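Local coordinates for protein F420-H2 Dependent Reductase A (Mycobacterium smegmatis str. MC2 155, PDB 3H96) that is an F420H2-dependent reductase from a family that degrades aflatoxins, and probably also passes electrons between the deazaflavin cofactor and quinones, at residues A76-Y79 with N80-A84; Y112-Q115 with A116-P120; K127-A130 with G131-I135; D56-P59 with G60-Y63. All blocks are in the same frame, centred on the assembly; numbering follows the deposited sequence.

Contact 1. Residues A76-Y79 with N80-A84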
ATOM      1  N   ALA A  76      -7.045  -8.526  -2.062  1.00  9.08           N
ATOM      2  CA  ALA A  76      -8.011  -8.122  -3.021  1.00  9.08           C
ATOM      3  C   ALA A  76      -7.698  -6.708  -3.513  1.00  8.63           C
ATOM      4  O   ALA A  76      -7.877  -6.440  -4.697  1.00  8.77           O
ATOM      5  CB  ALA A  76      -9.496  -8.163  -2.454  1.00 10.71           C
ATOM      6  N   TRP A  77      -7.273  -5.792  -2.640  1.00  8.36           N
ATOM      7  CA  TRP A  77      -7.017  -4.409  -3.133  1.00  8.16           C
ATOM      8  C   TRP A  77      -6.008  -4.295  -4.321  1.00  8.51           C
ATOM      9  O   TRP A  77      -6.123  -3.437  -5.205  1.00 11.10           O
ATOM     10  CB  TRP A  77      -6.668  -3.466  -1.997  1.00  9.17           C
ATOM     11  CG  TRP A  77      -5.380  -3.736  -1.267  1.00  7.71           C
ATOM     12  CD1 TRP A  77      -5.247  -4.376  -0.038  1.00  7.89           C
ATOM     13  CD2 TRP A  77      -4.066  -3.378  -1.682  1.00  9.08           C
ATOM     14  NE1 TRP A  77      -3.899  -4.410   0.322  1.00  9.83           N
ATOM     15  CE2 TRP A  77      -3.169  -3.825  -0.679  1.00  9.14           C
ATOM     16  CE3 TRP A  77      -3.543  -2.731  -2.814  1.00  8.90           C
ATOM     17  CZ2 TRP A  77      -1.815  -3.599  -0.751  1.00 12.04           C
ATOM     18  CZ3 TRP A  77      -2.197  -2.553  -2.907  1.00 10.71           C
ATOM     19  CH2 TRP A  77      -1.330  -2.967  -1.871  1.00 10.59           C
ATOM     20  N   TYR A  78      -5.053  -5.220  -4.366  1.00  7.97           N
ATOM     21  CA  TYR A  78      -4.036  -5.260  -5.394  1.00  7.95           C
ATOM     22  C   TYR A  78      -4.715  -5.391  -6.757  1.00  8.22           C
ATOM     23  O   TYR A  78      -4.477  -4.559  -7.635  1.00  9.50           O
ATOM     24  CB  TYR A  78      -3.023  -6.393  -5.121  1.00  8.08           C
ATOM     25  CG  TYR A  78      -2.222  -6.763  -6.362  1.00  8.80           C
ATOM     26  CD1 TYR A  78      -1.230  -5.922  -6.855  1.00  9.94           C
ATOM     27  CD2 TYR A  78      -2.490  -7.952  -7.068  1.00  8.94           C
ATOM     28  CE1 TYR A  78      -0.563  -6.222  -8.038  1.00 12.97           C
ATOM     29  CE2 TYR A  78      -1.805  -8.267  -8.265  1.00 13.39           C
ATOM     30  CZ  TYR A  78      -0.847  -7.404  -8.722  1.00 11.81           C
ATOM     31  OH  TYR A  78      -0.153  -7.689  -9.859  1.00 17.17           O
ATOM     32  N   TYR A  79      -5.608  -6.389  -6.916  1.00  9.99           N
ATOM     33  CA  TYR A  79      -6.303  -6.644  -8.183  1.00 10.56           C
ATOM     34  C   TYR A  79      -7.244  -5.490  -8.452  1.00 11.31           C
ATOM     35  O   TYR A  79      -7.485  -5.131  -9.614  1.00 12.21           O
ATOM     36  CB  TYR A  79      -7.114  -7.961  -8.092  1.00 11.55           C
ATOM     37  CG  TYR A  79      -6.180  -9.124  -7.970  1.00 14.08           C
ATOM     38  CD1 TYR A  79      -5.406  -9.543  -9.076  1.00 16.31           C
ATOM     39  CD2 TYR A  79      -6.011  -9.753  -6.778  1.00 13.47           C
ATOM     40  CE1 TYR A  79      -4.524 -10.596  -8.963  1.00 15.60           C
ATOM     41  CE2 TYR A  79      -5.155 -10.790  -6.638  1.00 12.69           C
ATOM     42  CZ  TYR A  79      -4.421 -11.222  -7.728  1.00 17.40           C
ATOM     43  OH  TYR A  79      -3.519 -12.218  -7.582  1.00 13.23           O
ATOM     44  N   ASN A  80      -7.860  -4.965  -7.386  1.00 13.05           N
ATOM     45  CA  ASN A  80      -8.804  -3.842  -7.569  1.00 12.51           C
ATOM     46  C   ASN A  80      -8.092  -2.635  -8.181  1.00 12.73           C
ATOM     47  O   ASN A  80      -8.585  -2.018  -9.142  1.00 12.19           O
ATOM     48  CB  ASN A  80      -9.376  -3.465  -6.217  1.00 11.77           C
ATOM     49  CG  ASN A  80     -10.361  -4.532  -5.685  1.00 12.89           C
ATOM     50  OD1 ASN A  80     -10.661  -5.497  -6.359  1.00 11.52           O
ATOM     51  ND2 ASN A  80     -10.806  -4.366  -4.468  1.00  9.43           N
ATOM     52  N   LEU A  81      -6.925  -2.288  -7.623  1.00 11.95           N
ATOM     53  CA  LEU A  81      -6.172  -1.129  -8.139  1.00 11.46           C
ATOM     54  C   LEU A  81      -5.640  -1.308  -9.571  1.00 13.06           C
ATOM     55  O   LEU A  81      -5.853  -0.430 -10.411  1.00 13.30           O
ATOM     56  CB  LEU A  81      -5.047  -0.740  -7.183  1.00 12.96           C
ATOM     57  CG  LEU A  81      -5.452  -0.182  -5.801  1.00 14.17           C
ATOM     58  CD1 LEU A  81      -4.181   0.318  -5.040  1.00 14.26           C
ATOM     59  CD2 LEU A  81      -6.387   0.995  -6.066  1.00 13.72           C
ATOM     60  N   THR A  82      -5.012  -2.459  -9.868  1.00 13.74           N
ATOM     61  CA  THR A  82      -4.386  -2.657 -11.164  1.00 15.70           C
ATOM     62  C   THR A  82      -5.482  -2.834 -12.229  1.00 17.04           C
ATOM     63  O   THR A  82      -5.237  -2.606 -13.419  1.00 18.98           O
ATOM     64  CB  THR A  82      -3.510  -3.891 -11.175  1.00 15.92           C
ATOM     65  OG1 THR A  82      -4.308  -5.057 -10.833  1.00 15.86           O
ATOM     66  CG2 THR A  82      -2.264  -3.708 -10.211  1.00 14.62           C
ATOM     67  N   THR A  83      -6.663  -3.287 -11.806  1.00 15.70           N
ATOM     68  CA  THR A  83      -7.796  -3.356 -12.715  1.00 15.69           C
ATOM     69  C   THR A  83      -8.330  -1.966 -13.047  1.00 16.33           C
ATOM     70  O   THR A  83      -8.537  -1.626 -14.231  1.00 18.36           O
ATOM     71  CB  THR A  83      -8.933  -4.240 -12.197  1.00 16.60           C
ATOM     72  OG1 THR A  83      -8.497  -5.606 -12.181  1.00 11.52           O
ATOM     73  CG2 THR A  83     -10.148  -4.094 -13.143  1.00 15.92           C
ATOM     74  N   ALA A  84      -8.500  -1.121 -12.055  1.00 15.45           N
ATOM     75  CA  ALA A  84      -9.040   0.190 -12.351  1.00 17.26           C
ATOM     76  C   ALA A  84      -7.985   1.122 -13.013  1.00 17.89           C
ATOM     77  O   ALA A  84      -8.307   1.920 -13.888  1.00 17.49           O
ATOM     78  CB  ALA A  84      -9.631   0.817 -11.091  1.00 16.21           C
TER
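The indole of Trp77 and the phenol ring of Tyr78 each meet a side chain one turn further along helix 76-84, which packs on the split beta-barrel of this PNPOX-like fold. The phenol ring also turns an edge to its neighbour: Tyr78 CD2 sits 3.6 Å above the plane of the Tyr79 ring, over its centre. CE3 of the indole approaches Leu81 CD1 obliquely, at 3.8 Å. Tyr78 does likewise with Thr82, its CE1 lying 3.7 Å from Thr82 CG2; a CG turned away from the backbone N (chi1 162°) helps set the ring beside that methyl. Leu138 of strand 137-142 lies against Trp77, Tyr78, Leu81 and Thr82, so this flank faces the sheet, and Tyr78 OH bonds Glu102. On another flank Asn80 uses its amide at both ends, ND2 to His37 ND1 and OD1 to Arg40 N, tying the helix to strand 32-38 and the loop after it. Backbone bonds of the i to i+4 kind, such as Leu81 N to Trp77 O, hold the turn. The threonines add to them: Thr82 OG1 donates to Tyr78 O at 3.2 Å, and Thr83 OG1 reaches Tyr79 O at 2.8 Å, from the opposite face of that carbonyl to Thr83 N.

Contact 2. Residues Y112-Q115 with A116-P120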
ATOM      1  N   TYR A 112      11.407  -2.632  -2.690  1.00 13.05           N
ATOM      2  CA  TYR A 112      11.130  -3.557  -1.621  1.00 13.38           C
ATOM      3  C   TYR A 112      12.302  -3.613  -0.651  1.00 13.64           C
ATOM      4  O   TYR A 112      12.075  -3.614   0.544  1.00 13.12           O
ATOM      5  CB  TYR A 112      10.835  -4.980  -2.139  1.00 13.84           C
ATOM      6  CG  TYR A 112      10.019  -5.751  -1.125  1.00 12.51           C
ATOM      7  CD1 TYR A 112      10.640  -6.414  -0.047  1.00 13.45           C
ATOM      8  CD2 TYR A 112       8.607  -5.775  -1.217  1.00 14.84           C
ATOM      9  CE1 TYR A 112       9.875  -7.087   0.912  1.00 10.64           C
ATOM     10  CE2 TYR A 112       7.824  -6.463  -0.295  1.00 12.88           C
ATOM     11  CZ  TYR A 112       8.505  -7.118   0.781  1.00 15.48           C
ATOM     12  OH  TYR A 112       7.793  -7.798   1.713  1.00 12.77           O
ATOM     13  N   SER A 113      13.559  -3.664  -1.130  1.00 13.98           N
ATOM     14  CA  SER A 113      14.683  -3.696  -0.177  1.00 14.82           C
ATOM     15  C   SER A 113      14.733  -2.509   0.744  1.00 13.48           C
ATOM     16  O   SER A 113      15.074  -2.675   1.863  1.00 10.13           O
ATOM     17  CB  SER A 113      16.066  -3.798  -0.834  1.00 17.10           C
ATOM     18  OG  SER A 113      15.964  -4.830  -1.767  1.00 23.01           O
ATOM     19  N   GLU A 114      14.394  -1.315   0.270  1.00 13.39           N
ATOM     20  CA  GLU A 114      14.399  -0.109   1.140  1.00 12.70           C
ATOM     21  C   GLU A 114      13.292  -0.231   2.182  1.00 12.50           C
ATOM     22  O   GLU A 114      13.475   0.037   3.382  1.00 12.44           O
ATOM     23  CB  GLU A 114      14.256   1.194   0.295  1.00 14.39           C
ATOM     24  CG  GLU A 114      14.297   2.527   1.118  1.00 10.81           C
ATOM     25  CD  GLU A 114      15.596   2.676   1.977  1.00 16.78           C
ATOM     26  OE1 GLU A 114      15.576   3.348   3.054  1.00 14.96           O
ATOM     27  OE2 GLU A 114      16.617   2.067   1.597  1.00 20.19           O
ATOM     28  N   GLN A 115      12.126  -0.685   1.743  1.00 12.39           N
ATOM     29  CA  GLN A 115      11.048  -0.885   2.717  1.00 11.26           C
ATOM     30  C   GLN A 115      11.442  -1.897   3.808  1.00 10.08           C
ATOM     31  O   GLN A 115      11.233  -1.652   5.014  1.00 10.09           O
ATOM     32  CB  GLN A 115       9.781  -1.363   2.012  1.00 10.04           C
ATOM     33  CG  GLN A 115       8.536  -1.535   2.995  1.00 10.29           C
ATOM     34  CD  GLN A 115       8.037  -0.245   3.676  1.00 11.99           C
ATOM     35  OE1 GLN A 115       7.080  -0.283   4.514  1.00 14.51           O
ATOM     36  NE2 GLN A 115       8.652   0.861   3.385  1.00  8.76           N
ATOM     37  N   ALA A 116      12.025  -3.021   3.381  1.00 10.47           N
ATOM     38  CA  ALA A 116      12.461  -4.082   4.317  1.00 11.49           C
ATOM     39  C   ALA A 116      13.605  -3.642   5.228  1.00 13.28           C
ATOM     40  O   ALA A 116      13.766  -4.145   6.373  1.00 12.13           O
ATOM     41  CB  ALA A 116      12.882  -5.370   3.547  1.00 11.64           C
ATOM     42  N   ARG A 117      14.426  -2.717   4.727  1.00 14.30           N
ATOM     43  CA  ARG A 117      15.483  -2.103   5.512  1.00 15.12           C
ATOM     44  C   ARG A 117      14.885  -1.297   6.679  1.00 15.23           C
ATOM     45  O   ARG A 117      15.382  -1.375   7.778  1.00 14.98           O
ATOM     46  CB  ARG A 117      16.372  -1.216   4.645  1.00 15.70           C
ATOM     47  CG  ARG A 117      17.560  -0.632   5.420  1.00 19.39           C
ATOM     48  CD  ARG A 117      18.561   0.017   4.501  1.00 20.99           C
ATOM     49  NE  ARG A 117      18.597   1.505   4.404  1.00 26.35           N
ATOM     50  CZ  ARG A 117      17.772   2.444   4.908  0.50 20.94           C
ATOM     51  NH1 ARG A 117      18.015   3.736   4.719  0.50 10.76           N
ATOM     52  NH2 ARG A 117      16.673   2.108   5.539  0.50 23.30           N
ATOM     53  N   ARG A 118      13.832  -0.534   6.398  1.00 13.78           N
ATOM     54  CA  ARG A 118      13.155   0.308   7.379  1.00 13.17           C
ATOM     55  C   ARG A 118      12.280  -0.525   8.296  1.00 11.50           C
ATOM     56  O   ARG A 118      12.208  -0.269   9.475  1.00 11.38           O
ATOM     57  CB  ARG A 118      12.277   1.337   6.665  1.00 12.21           C
ATOM     58  CG  ARG A 118      13.094   2.330   5.936  1.00 15.39           C
ATOM     59  CD  ARG A 118      12.243   3.315   5.103  1.00 15.89           C
ATOM     60  NE  ARG A 118      13.210   4.188   4.456  1.00 16.80           N
ATOM     61  CZ  ARG A 118      13.080   5.486   4.249  1.00 20.15           C
ATOM     62  NH1 ARG A 118      11.959   6.134   4.607  1.00 16.42           N
ATOM     63  NH2 ARG A 118      14.077   6.123   3.623  1.00 17.80           N
ATOM     64  N   TYR A 119      11.671  -1.576   7.756  1.00 12.35           N
ATOM     65  CA  TYR A 119      10.788  -2.409   8.530  1.00 12.68           C
ATOM     66  C   TYR A 119      11.047  -3.883   8.211  1.00 13.44           C
ATOM     67  O   TYR A 119      10.387  -4.447   7.339  1.00 13.00           O
ATOM     68  CB  TYR A 119       9.342  -2.065   8.173  1.00 12.46           C
ATOM     69  CG  TYR A 119       8.933  -0.685   8.560  1.00 12.61           C
ATOM     70  CD1 TYR A 119       8.927   0.378   7.644  1.00 11.77           C
ATOM     71  CD2 TYR A 119       8.599  -0.414   9.869  1.00 10.85           C
ATOM     72  CE1 TYR A 119       8.572   1.680   8.062  1.00 13.39           C
ATOM     73  CE2 TYR A 119       8.224   0.867  10.266  1.00 14.74           C
ATOM     74  CZ  TYR A 119       8.207   1.906   9.378  1.00 10.61           C
ATOM     75  OH  TYR A 119       7.831   3.159   9.870  1.00  9.41           O
ATOM     76  N   PRO A 120      11.988  -4.518   8.936  1.00 14.41           N
ATOM     77  CA  PRO A 120      12.465  -5.830   8.470  1.00 14.89           C
ATOM     78  C   PRO A 120      11.429  -6.953   8.562  1.00 14.65           C
ATOM     79  O   PRO A 120      11.645  -8.035   8.004  1.00 16.80           O
ATOM     80  CB  PRO A 120      13.681  -6.100   9.354  1.00 16.04           C
ATOM     81  CG  PRO A 120      14.193  -4.737   9.719  1.00 15.86           C
ATOM     82  CD  PRO A 120      12.924  -3.865   9.874  1.00 14.37           C
TER
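An i to i+3 and i to i+4 salt-bridge network, Glu114 with Arg117 and Arg118, runs along the last turns of helix 105-118. A single carboxylate oxygen does most of the work, and the two arginines meet it differently. Arg118 comes side-on: its NE donates to Glu114 OE1 at 2.9 Å, nearly straight (161°) and on the anti lone pair, while its NH2 reaches the same oxygen at 3.2 Å with a more bent bond. OE1 lies close to the guanidinium plane of Arg118, at its edge. With Arg117 the carboxylate oxygens stand over one face of the guanidinium, the two planes being 72° apart. OE1 is 3.0 Å from Arg117 NH1 but well out of that guanidinium's plane, and Glu114 OE2 stands 3.4 Å above its centre, so this pairing is one of charge without a directed N-H. A bend at chi2 (57°) brings the glutamate's oxygens to the arginines. Away from the charges, Gln115 OE1 is 3.7 Å from Tyr119 CD1, and Gln115 O accepts Tyr119 N at 2.8 Å just where the chain leaves helical angles. Leu53 lies against Glu114, Gln115 and Arg118, whereas Tyr112 turns to helix 121-128, its OH bonded to Phe122 O. With two guanidinium groups around it, Glu114 is probably stabilised as the anion, and the three groups together would keep a net positive charge.

Contact 3. Residues K127-A130 with G131-I135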
ATOM      1  N   LYS A 127      10.258 -14.055   2.864  1.00 21.88           N
ATOM      2  CA  LYS A 127      10.694 -15.434   3.100  1.00 24.72           C
ATOM      3  C   LYS A 127       9.493 -16.382   3.162  1.00 24.13           C
ATOM      4  O   LYS A 127       9.558 -17.456   2.596  1.00 25.46           O
ATOM      5  CB  LYS A 127      11.601 -15.579   4.339  1.00 26.81           C
ATOM      6  CG  LYS A 127      12.922 -14.762   4.195  1.00 31.31           C
ATOM      7  CD  LYS A 127      14.072 -15.276   5.047  1.00 39.81           C
ATOM      8  CE  LYS A 127      15.390 -15.262   4.222  1.00 39.69           C
ATOM      9  NZ  LYS A 127      16.089 -16.607   4.271  1.00 42.01           N
ATOM     10  N   LYS A 128       8.419 -15.995   3.844  1.00 22.74           N
ATOM     11  CA  LYS A 128       7.109 -16.715   3.814  1.00 22.96           C
ATOM     12  C   LYS A 128       6.490 -16.979   2.428  1.00 20.91           C
ATOM     13  O   LYS A 128       5.780 -17.939   2.240  1.00 20.86           O
ATOM     14  CB  LYS A 128       6.056 -15.941   4.657  1.00 21.53           C
ATOM     15  CG  LYS A 128       6.307 -15.999   6.178  1.00 26.14           C
ATOM     16  CD  LYS A 128       5.143 -15.365   6.983  1.00 32.87           C
ATOM     17  CE  LYS A 128       3.870 -16.290   6.995  1.00 36.38           C
ATOM     18  NZ  LYS A 128       2.927 -15.898   8.128  1.00 44.07           N
ATOM     19  N   THR A 129       6.696 -16.077   1.474  1.00 20.12           N
ATOM     20  CA  THR A 129       6.105 -16.256   0.167  1.00 19.50           C
ATOM     21  C   THR A 129       7.067 -16.769  -0.881  1.00 21.00           C
ATOM     22  O   THR A 129       6.696 -16.888  -2.032  1.00 21.60           O
ATOM     23  CB  THR A 129       5.456 -14.951  -0.326  1.00 17.96           C
ATOM     24  OG1 THR A 129       6.471 -13.963  -0.418  1.00 16.81           O
ATOM     25  CG2 THR A 129       4.407 -14.476   0.663  1.00 16.28           C
ATOM     26  N   ALA A 130       8.283 -17.113  -0.478  1.00 22.92           N
ATOM     27  CA  ALA A 130       9.320 -17.622  -1.395  1.00 23.07           C
ATOM     28  C   ALA A 130       8.830 -18.866  -2.152  1.00 23.79           C
ATOM     29  O   ALA A 130       8.469 -19.831  -1.548  1.00 23.07           O
ATOM     30  CB  ALA A 130      10.567 -17.956  -0.597  1.00 24.16           C
ATOM     31  N   GLY A 131       8.787 -18.821  -3.480  1.00 23.91           N
ATOM     32  CA  GLY A 131       8.415 -19.991  -4.230  1.00 25.05           C
ATOM     33  C   GLY A 131       6.906 -20.058  -4.397  1.00 24.96           C
ATOM     34  O   GLY A 131       6.425 -20.929  -5.088  1.00 24.80           O
ATOM     35  N   ILE A 132       6.174 -19.100  -3.808  1.00 23.16           N
ATOM     36  CA  ILE A 132       4.706 -19.066  -3.895  1.00 22.83           C
ATOM     37  C   ILE A 132       4.229 -17.844  -4.675  1.00 20.83           C
ATOM     38  O   ILE A 132       3.523 -17.947  -5.711  1.00 19.33           O
ATOM     39  CB  ILE A 132       4.076 -19.132  -2.460  1.00 24.28           C
ATOM     40  CG1 ILE A 132       4.568 -20.403  -1.725  1.00 29.64           C
ATOM     41  CG2 ILE A 132       2.506 -19.031  -2.496  1.00 22.18           C
ATOM     42  CD1 ILE A 132       4.156 -20.492  -0.199  1.00 30.58           C
ATOM     43  N   ARG A 133       4.634 -16.671  -4.218  1.00 17.53           N
ATOM     44  CA  ARG A 133       4.356 -15.502  -4.969  1.00 16.15           C
ATOM     45  C   ARG A 133       5.426 -14.429  -4.707  1.00 17.00           C
ATOM     46  O   ARG A 133       6.097 -14.455  -3.650  1.00 15.46           O
ATOM     47  CB  ARG A 133       2.934 -14.967  -4.679  1.00 15.69           C
ATOM     48  CG  ARG A 133       2.763 -14.311  -3.376  1.00 15.58           C
ATOM     49  CD  ARG A 133       1.324 -13.726  -3.100  1.00 12.18           C
ATOM     50  NE  ARG A 133       1.334 -13.495  -1.665  1.00 15.89           N
ATOM     51  CZ  ARG A 133       1.399 -12.295  -1.055  1.00 13.90           C
ATOM     52  NH1 ARG A 133       1.365 -11.168  -1.728  1.00 12.41           N
ATOM     53  NH2 ARG A 133       1.464 -12.235   0.274  1.00 11.84           N
ATOM     54  N   THR A 134       5.604 -13.531  -5.691  1.00 16.00           N
ATOM     55  CA  THR A 134       6.428 -12.328  -5.508  1.00 16.35           C
ATOM     56  C   THR A 134       5.469 -11.235  -5.076  1.00 14.00           C
ATOM     57  O   THR A 134       4.417 -11.040  -5.725  1.00 12.41           O
ATOM     58  CB  THR A 134       7.025 -11.928  -6.844  1.00 18.82           C
ATOM     59  OG1 THR A 134       8.010 -12.917  -7.163  1.00 25.59           O
ATOM     60  CG2 THR A 134       7.771 -10.505  -6.789  1.00 18.81           C
ATOM     61  N   ILE A 135       5.799 -10.564  -3.961  1.00 12.89           N
ATOM     62  CA  ILE A 135       4.936  -9.520  -3.320  1.00 10.35           C
ATOM     63  C   ILE A 135       4.914  -8.330  -4.260  1.00 10.61           C
ATOM     64  O   ILE A 135       5.990  -7.751  -4.569  1.00 11.27           O
ATOM     65  CB  ILE A 135       5.431  -9.218  -1.874  1.00 10.55           C
ATOM     66  CG1 ILE A 135       5.073 -10.449  -1.012  1.00 12.78           C
ATOM     67  CG2 ILE A 135       4.698  -8.034  -1.209  1.00  8.67           C
ATOM     68  CD1 ILE A 135       5.731 -10.423   0.393  1.00 14.95           C
TER
HETATM   69  O   HOH W   1       8.451 -13.996  -2.283  1.00 28.21           O
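Thr129 meets Arg133 with both its side chain and its carbonyl. Its O accepts two backbone bonds, from Ile132 N at 2.9 Å and from Arg133 N at 3.0 Å; the second lies in the carbonyl plane, the first above it by 41°. The methyl CG2 rests 3.7 Å from Arg133 NH2, and OG1 lies 3.7 Å from Ile135 CD1, the two side chains crossing at about a right angle. With OG1 set between the backbone N and carbonyl carbon (chi1 61°), the hydroxyl can meet a water at 2.7 Å. That water donates to Arg133 O at 2.8 Å, bridging the threonine to the returning chain. Further out, Thr129 OG1 also bonds Tyr125 O in the preceding helical turn. Arg133 extends its side chain so that NH1 and NH2 bond Ala66 O, Asn74 OD1, Ser67 O and Ala71 O, pinning the loop to the region before helix 76-84. The i to i+3 bond, with Ala130 near polyproline angles and Gly131 at positive phi, identifies a type II beta turn from Thr129 to Ile132, with which the chain turns away from helix 121-128 towards strand 137-142.

Contact 4. Residues D56-P59 with G60-Y63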
ATOM      1  N   ASP A  56      11.854   7.965  -3.750  1.00 17.26           N
ATOM      2  CA  ASP A  56      13.026   8.815  -3.534  1.00 19.71           C
ATOM      3  C   ASP A  56      13.385   9.709  -4.746  1.00 20.69           C
ATOM      4  O   ASP A  56      14.308  10.517  -4.637  1.00 21.37           O
ATOM      5  CB  ASP A  56      14.249   7.996  -3.131  1.00 20.52           C
ATOM      6  CG  ASP A  56      14.269   7.632  -1.650  1.00 26.96           C
ATOM      7  OD1 ASP A  56      14.867   6.554  -1.368  1.00 33.55           O
ATOM      8  OD2 ASP A  56      13.734   8.396  -0.756  1.00 27.27           O
ATOM      9  N   ASP A  57      12.638   9.577  -5.859  1.00 22.10           N
ATOM     10  CA  ASP A  57      13.014  10.128  -7.190  1.00 25.98           C
ATOM     11  C   ASP A  57      11.974  11.084  -7.719  1.00 25.58           C
ATOM     12  O   ASP A  57      12.266  11.861  -8.616  1.00 24.23           O
ATOM     13  CB  ASP A  57      13.099   9.033  -8.290  1.00 27.51           C
ATOM     14  CG  ASP A  57      14.194   8.007  -8.032  1.00 35.42           C
ATOM     15  OD1 ASP A  57      13.886   6.804  -7.763  1.00 38.51           O
ATOM     16  OD2 ASP A  57      15.374   8.412  -8.094  1.00 43.85           O
ATOM     17  N   ASP A  58      10.746  10.933  -7.237  1.00 23.39           N
ATOM     18  CA  ASP A  58       9.618  11.626  -7.825  1.00 25.63           C
ATOM     19  C   ASP A  58       8.605  12.077  -6.748  1.00 23.74           C
ATOM     20  O   ASP A  58       7.892  11.242  -6.131  1.00 21.60           O
ATOM     21  CB  ASP A  58       8.937  10.742  -8.901  1.00 26.85           C
ATOM     22  CG  ASP A  58       7.915  11.500  -9.718  1.00 32.46           C
ATOM     23  OD1 ASP A  58       6.953  10.841 -10.196  1.00 35.22           O
ATOM     24  OD2 ASP A  58       8.086  12.732  -9.916  1.00 35.93           O
ATOM     25  N   PRO A  59       8.574  13.393  -6.512  1.00 23.07           N
ATOM     26  CA  PRO A  59       7.607  13.979  -5.580  1.00 22.47           C
ATOM     27  C   PRO A  59       6.215  13.663  -6.111  1.00 20.81           C
ATOM     28  O   PRO A  59       5.982  13.700  -7.321  1.00 22.27           O
ATOM     29  CB  PRO A  59       7.890  15.489  -5.656  1.00 22.40           C
ATOM     30  CG  PRO A  59       9.355  15.570  -6.165  1.00 23.16           C
ATOM     31  CD  PRO A  59       9.502  14.390  -7.088  1.00 24.40           C
ATOM     32  N   GLY A  60       5.284  13.361  -5.230  1.00 20.45           N
ATOM     33  CA  GLY A  60       3.935  12.993  -5.720  1.00 18.43           C
ATOM     34  C   GLY A  60       3.726  11.500  -6.011  1.00 17.35           C
ATOM     35  O   GLY A  60       2.565  11.070  -6.113  1.00 17.59           O
ATOM     36  N   THR A  61       4.798  10.702  -6.032  1.00 15.29           N
ATOM     37  CA  THR A  61       4.674   9.187  -6.178  1.00 13.88           C
ATOM     38  C   THR A  61       4.905   8.470  -4.850  1.00 11.97           C
ATOM     39  O   THR A  61       5.831   8.826  -4.157  1.00 10.57           O
ATOM     40  CB  THR A  61       5.636   8.651  -7.291  1.00 14.78           C
ATOM     41  OG1 THR A  61       5.220   9.203  -8.536  1.00 18.62           O
ATOM     42  CG2 THR A  61       5.564   7.113  -7.470  1.00 13.52           C
ATOM     43  N   ILE A  62       4.055   7.486  -4.470  1.00 10.01           N
ATOM     44  CA  ILE A  62       4.293   6.669  -3.267  1.00  8.25           C
ATOM     45  C   ILE A  62       4.227   5.230  -3.755  1.00  8.77           C
ATOM     46  O   ILE A  62       3.629   4.947  -4.796  1.00  8.92           O
ATOM     47  CB  ILE A  62       3.283   6.968  -2.082  1.00  9.23           C
ATOM     48  CG1 ILE A  62       1.821   6.648  -2.445  1.00 10.95           C
ATOM     49  CG2 ILE A  62       3.419   8.492  -1.605  1.00  8.30           C
ATOM     50  CD1 ILE A  62       0.807   6.676  -1.206  1.00 11.94           C
ATOM     51  N   TYR A  63       4.852   4.329  -3.013  1.00  7.81           N
ATOM     52  CA  TYR A  63       4.845   2.905  -3.315  1.00  9.38           C
ATOM     53  C   TYR A  63       4.089   2.159  -2.255  1.00  9.73           C
ATOM     54  O   TYR A  63       4.313   2.423  -1.075  1.00  8.91           O
ATOM     55  CB  TYR A  63       6.299   2.401  -3.330  1.00 11.03           C
ATOM     56  CG  TYR A  63       7.067   3.008  -4.426  1.00 12.64           C
ATOM     57  CD1 TYR A  63       6.736   2.724  -5.749  1.00 13.96           C
ATOM     58  CD2 TYR A  63       8.110   3.902  -4.172  1.00 14.81           C
ATOM     59  CE1 TYR A  63       7.460   3.277  -6.798  1.00 20.52           C
ATOM     60  CE2 TYR A  63       8.807   4.466  -5.202  1.00 19.00           C
ATOM     61  CZ  TYR A  63       8.481   4.151  -6.507  1.00 20.73           C
ATOM     62  OH  TYR A  63       9.216   4.680  -7.553  1.00 27.60           O
TER
HETATM   63  O   HOH W   2      12.060   4.991  -6.997  1.00 29.67           O
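A type II beta turn runs from Asp58 to Thr61, with Pro59 at phi/psi -61°/142° and Gly60 at positive phi, closed by Thr61 N donating to Asp58 O at 3.1 Å. The N-H comes from above the carbonyl plane. The same two residues are joined a second time by their side chains: Thr61 OG1 donates to Asp58 OD1 at 2.9 Å, from above the carboxylate plane and tilted 42° out of it. Asp58 holds CG opposite its backbone N, which brings OD1 within hydrogen-bonding distance of the threonine hydroxyl, while Thr61 sets its OG1 beside its own backbone N. Thr61 OG1 also has a weak bond to Thr141 OG1 of the neighbouring strand. Beside the turn, a water lies 2.7 Å from Asp57 OD1, to which it donates, and 2.9 Å from Tyr63 OH, linking the loop to the strand two residues beyond Thr61. Upstream, Ser55 OG accepts from the N atoms of Asp57 and Asp58, and backbone bonds join Thr61 to Ser55 and Tyr63 to Leu53, making this the connection of a beta hairpin between strands 53-54 and 61-65. The chemistry implies a turn closed by one backbone and one side-chain hydrogen bond between Asp58 and Thr61: one carboxylate oxygen accepts from the threonine hydroxyl, while the water bridges the carboxylate of Asp57 to the hydroxyl of Tyr63.

How the contacts relate
From the N terminus the contacts come in series, contact 4, then 1, 2 and 3, and none nests in or crosses another. Contact 4 closes the hairpin loop ahead of strand 61-65; contact 1 is the helix that follows that strand; contact 2 is the end of helix 105-118; contact 3 turns the chain after helix 121-128 towards strand 137-142. That strand pairs with 61-65 in the sheet and also lies against the contact 1 helix. Contacts 1 and 2 stand on opposite sides of the chain's centre, about 23 Å between centres. Only contacts 2 and 3 touch, where Tyr112 OH lies 3.6 Å from Ile135 CD1.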